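Local structure of 2-oxoglutarate-dependent dioxygenase tropC (Talaromyces stipitatus, 6XJJ) at residues Tyr73-Leu78 with Ala300-Tyr305. The protein is an iron(II)- and 2-oxoglutarate-dependent dioxygenase that takes part in the biosynthesis of fungal tropolones. Residues are numbered along the deposited sequence; the frame is centred on the assembly and turned at random.
Sequences YGFFNL and ARHRVY. With FE (Fe (III) ion), chain B.
Phe75 drives the edge of its ring against one face of the iron ligand His302, a T-shaped (edge-to-face) pair with the ring centres 5.2 Å apart and the planes at 64°. The nearest atom is Phe75 CZ, 3.6 Å from His302 CG and lying over the rim of the imidazole rather than its middle. With CG of Phe75 anti to the carbonyl carbon (chi1 -72°), the ring leaves strand 75-79 and reaches across to the histidine.

Polar and metal bonds hold the imidazole by its two nitrogens. His302 ND1 donates to Ala300 O at 3.0 Å, nearly straight (169°) and within the ring plane, while NE2 binds the iron at 2.5 Å. Together the two bonds, in the plane of the ring, set its rotation, and the hydrogen bond probably makes NE2 a stronger donor to the metal. His243 and Asp245 are the other protein ligands, completing the facial triad characteristic of this dioxygenase family.

Apolar and van der Waals contacts are few: Ala300 CB lies 3.5 Å from Tyr73 O, and Phe75 CE1 reaches Ala300 CB at 4.4 Å.

The contact joins an N-terminal strand added to the edge of the larger sheet to the smaller sheet (270-273, 261-265, 302-304) of the double-stranded beta-helix. Segment 73-78 follows helix 56-72, and its strand pairs with strand 281-285; strand 302-304 borders strand 261-265, whose Val263 touches both Phe75 and Ala300.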
ATOM      1  N   TYR A  73      -3.345 -14.377   8.440  1.00 70.61           N
ATOM      2  CA  TYR A  73      -2.894 -13.103   8.977  1.00 61.15           C
ATOM      3  C   TYR A  73      -3.398 -11.895   8.202  1.00 69.98           C
ATOM      4  O   TYR A  73      -3.348 -10.780   8.729  1.00 69.71           O
ATOM      5  CB  TYR A  73      -1.358 -13.040   9.009  1.00 60.16           C
ATOM      6  CG  TYR A  73      -0.701 -14.185   9.752  1.00 76.09           C
ATOM      7  CD1 TYR A  73      -0.547 -14.159  11.132  1.00 85.73           C
ATOM      8  CD2 TYR A  73      -0.220 -15.290   9.062  1.00 71.69           C
ATOM      9  CE1 TYR A  73       0.057 -15.211  11.804  1.00 80.76           C
ATOM     10  CE2 TYR A  73       0.383 -16.338   9.720  1.00 72.21           C
ATOM     11  CZ  TYR A  73       0.520 -16.295  11.090  1.00 86.17           C
ATOM     12  OH  TYR A  73       1.125 -17.345  11.742  1.00100.34           O
ATOM     13  N   GLY A  74      -3.865 -12.073   6.971  1.00 86.21           N
ATOM     14  CA  GLY A  74      -4.124 -10.921   6.132  1.00 72.61           C
ATOM     15  C   GLY A  74      -2.886 -10.160   5.715  1.00 74.38           C
ATOM     16  O   GLY A  74      -3.006  -9.183   4.973  1.00 69.51           O
ATOM     17  N   PHE A  75      -1.703 -10.556   6.192  1.00 75.48           N
ATOM     18  CA  PHE A  75      -0.447  -9.982   5.743  1.00 69.65           C
ATOM     19  C   PHE A  75       0.524 -11.083   5.352  1.00 77.77           C
ATOM     20  O   PHE A  75       0.464 -12.200   5.873  1.00 82.54           O
ATOM     21  CB  PHE A  75       0.327  -9.142   6.777  1.00 80.09           C
ATOM     22  CG  PHE A  75      -0.257  -7.793   7.108  1.00 68.55           C
ATOM     23  CD1 PHE A  75      -1.613  -7.519   7.077  1.00 75.88           C
ATOM     24  CD2 PHE A  75       0.626  -6.728   7.263  1.00 64.96           C
ATOM     25  CE1 PHE A  75      -2.081  -6.229   7.371  1.00 69.35           C
ATOM     26  CE2 PHE A  75       0.178  -5.459   7.513  1.00 71.95           C
ATOM     27  CZ  PHE A  75      -1.176  -5.201   7.561  1.00 77.14           C
ATOM     28  N   PHE A  76       1.433 -10.737   4.439  1.00 70.05           N
ATOM     29  CA  PHE A  76       2.734 -11.380   4.329  1.00 66.88           C
ATOM     30  C   PHE A  76       3.779 -10.389   3.828  1.00 70.91           C
ATOM     31  O   PHE A  76       3.462  -9.303   3.334  1.00 74.41           O
ATOM     32  CB  PHE A  76       2.847 -12.584   3.374  1.00 70.90           C
ATOM     33  CG  PHE A  76       2.122 -12.457   2.047  1.00 81.20           C
ATOM     34  CD1 PHE A  76       1.182 -11.478   1.775  1.00 81.16           C
ATOM     35  CD2 PHE A  76       2.701 -13.089   0.949  1.00 75.59           C
ATOM     36  CE1 PHE A  76       0.606 -11.375   0.522  1.00 80.52           C
ATOM     37  CE2 PHE A  76       2.169 -12.942  -0.319  1.00 87.15           C
ATOM     38  CZ  PHE A  76       1.134 -12.066  -0.528  1.00 74.56           C
ATOM     39  N   ASN A  77       5.045 -10.799   3.963  1.00 67.58           N
ATOM     40  CA  ASN A  77       6.159 -10.235   3.210  1.00 69.65           C
ATOM     41  C   ASN A  77       6.348 -10.980   1.896  1.00 71.68           C
ATOM     42  O   ASN A  77       6.295 -12.214   1.851  1.00 66.27           O
ATOM     43  CB  ASN A  77       7.458 -10.304   4.013  1.00 81.15           C
ATOM     44  CG  ASN A  77       7.558  -9.224   5.063  1.00 85.53           C
ATOM     45  OD1 ASN A  77       7.880  -8.074   4.758  1.00 95.32           O
ATOM     46  ND2 ASN A  77       7.290  -9.585   6.307  1.00 72.46           N
ATOM     47  N   LEU A  78       6.596 -10.218   0.834  1.00 66.53           N
ATOM     48  CA  LEU A  78       6.723 -10.746  -0.516  1.00 63.08           C
ATOM     49  C   LEU A  78       8.141 -10.521  -1.018  1.00 65.56           C
ATOM     50  O   LEU A  78       8.643  -9.393  -0.971  1.00 72.87           O
ATOM     51  CB  LEU A  78       5.728 -10.066  -1.459  1.00 62.31           C
ATOM     52  CG  LEU A  78       5.615 -10.602  -2.891  1.00 65.27           C
ATOM     53  CD1 LEU A  78       4.222 -10.328  -3.428  1.00 50.08           C
ATOM     54  CD2 LEU A  78       6.654  -9.991  -3.818  1.00 68.63           C
ATOM     55  N   ALA A 300      -7.002  -7.209   8.106  1.00 65.28           N
ATOM     56  CA  ALA A 300      -6.573  -7.221   9.494  1.00 63.10           C
ATOM     57  C   ALA A 300      -6.233  -5.811   9.956  1.00 72.66           C
ATOM     58  O   ALA A 300      -5.652  -5.020   9.207  1.00 59.93           O
ATOM     59  CB  ALA A 300      -5.359  -8.139   9.688  1.00 67.70           C
ATOM     60  N   ARG A 301      -6.603  -5.500  11.191  1.00 77.00           N
ATOM     61  CA  ARG A 301      -6.209  -4.242  11.807  1.00 67.55           C
ATOM     62  C   ARG A 301      -4.691  -4.137  11.917  1.00 73.39           C
ATOM     63  O   ARG A 301      -3.990  -5.135  12.111  1.00 72.35           O
ATOM     64  CB  ARG A 301      -6.882  -4.132  13.179  1.00 84.25           C
ATOM     65  CG  ARG A 301      -8.355  -3.724  13.073  1.00 88.15           C
ATOM     66  CD  ARG A 301      -9.202  -3.991  14.312  1.00 92.60           C
ATOM     67  NE  ARG A 301      -8.639  -3.489  15.566  1.00101.14           N
ATOM     68  CZ  ARG A 301      -8.399  -4.237  16.645  1.00 94.38           C
ATOM     69  NH1 ARG A 301      -8.712  -5.523  16.667  1.00 92.43           N
ATOM     70  NH2 ARG A 301      -7.878  -3.688  17.729  1.00 81.80           N
ATOM     71  N   HIS A 302      -4.183  -2.919  11.748  1.00 63.40           N
ATOM     72  CA  HIS A 302      -2.754  -2.663  11.837  1.00 58.47           C
ATOM     73  C   HIS A 302      -2.542  -1.188  12.136  1.00 65.29           C
ATOM     74  O   HIS A 302      -3.452  -0.366  11.985  1.00 67.20           O
ATOM     75  CB  HIS A 302      -2.015  -3.073  10.553  1.00 83.85           C
ATOM     76  CG  HIS A 302      -2.516  -2.401   9.308  1.00 70.41           C
ATOM     77  ND1 HIS A 302      -3.650  -2.817   8.642  1.00 68.28           N
ATOM     78  CD2 HIS A 302      -2.033  -1.348   8.603  1.00 67.95           C
ATOM     79  CE1 HIS A 302      -3.844  -2.050   7.583  1.00 66.56           C
ATOM     80  NE2 HIS A 302      -2.879  -1.148   7.538  1.00 64.62           N
ATOM     81  N   ARG A 303      -1.322  -0.867  12.564  1.00 65.53           N
ATOM     82  CA  ARG A 303      -0.968   0.482  12.989  1.00 69.32           C
ATOM     83  C   ARG A 303       0.552   0.594  12.982  1.00 79.06           C
ATOM     84  O   ARG A 303       1.266  -0.390  12.762  1.00 68.84           O
ATOM     85  CB  ARG A 303      -1.541   0.783  14.374  1.00 82.36           C
ATOM     86  CG  ARG A 303      -0.996  -0.138  15.447  1.00 81.23           C
ATOM     87  CD  ARG A 303      -1.623   0.131  16.781  1.00 83.09           C
ATOM     88  NE  ARG A 303      -1.048  -0.706  17.828  1.00 97.27           N
ATOM     89  CZ  ARG A 303      -1.487  -0.736  19.080  1.00 80.85           C
ATOM     90  NH1 ARG A 303      -2.513   0.023  19.439  1.00 73.60           N
ATOM     91  NH2 ARG A 303      -0.910  -1.532  19.970  1.00 79.20           N
ATOM     92  N   VAL A 304       1.044   1.804  13.241  1.00 80.10           N
ATOM     93  CA  VAL A 304       2.475   2.080  13.285  1.00 79.64           C
ATOM     94  C   VAL A 304       2.718   2.922  14.528  1.00 81.15           C
ATOM     95  O   VAL A 304       2.288   4.081  14.588  1.00 87.69           O
ATOM     96  CB  VAL A 304       2.969   2.811  12.026  1.00 85.56           C
ATOM     97  CG1 VAL A 304       4.482   2.999  12.068  1.00 80.76           C
ATOM     98  CG2 VAL A 304       2.547   2.075  10.769  1.00 85.97           C
ATOM     99  N   TYR A 305       3.401   2.352  15.520  1.00 76.99           N
ATOM    100  CA  TYR A 305       3.730   3.126  16.707  1.00 93.75           C
ATOM    101  C   TYR A 305       4.953   4.007  16.460  1.00 83.20           C
ATOM    102  O   TYR A 305       5.692   3.836  15.488  1.00 79.50           O
ATOM    103  CB  TYR A 305       3.968   2.219  17.917  1.00 80.44           C
ATOM    104  CG  TYR A 305       5.057   1.180  17.764  1.00 72.53           C
ATOM    105  CD1 TYR A 305       6.394   1.506  17.954  1.00 75.87           C
ATOM    106  CD2 TYR A 305       4.740  -0.144  17.489  1.00 72.92           C
ATOM    107  CE1 TYR A 305       7.391   0.547  17.830  1.00 79.19           C
ATOM    108  CE2 TYR A 305       5.725  -1.109  17.369  1.00 73.58           C
ATOM    109  CZ  TYR A 305       7.052  -0.759  17.541  1.00 81.92           C
ATOM    110  OH  TYR A 305       8.037  -1.718  17.421  1.00 79.85           O
TER
HETATM  111 FE    FE B1000      -2.737   0.955   6.187  1.00 83.53          FE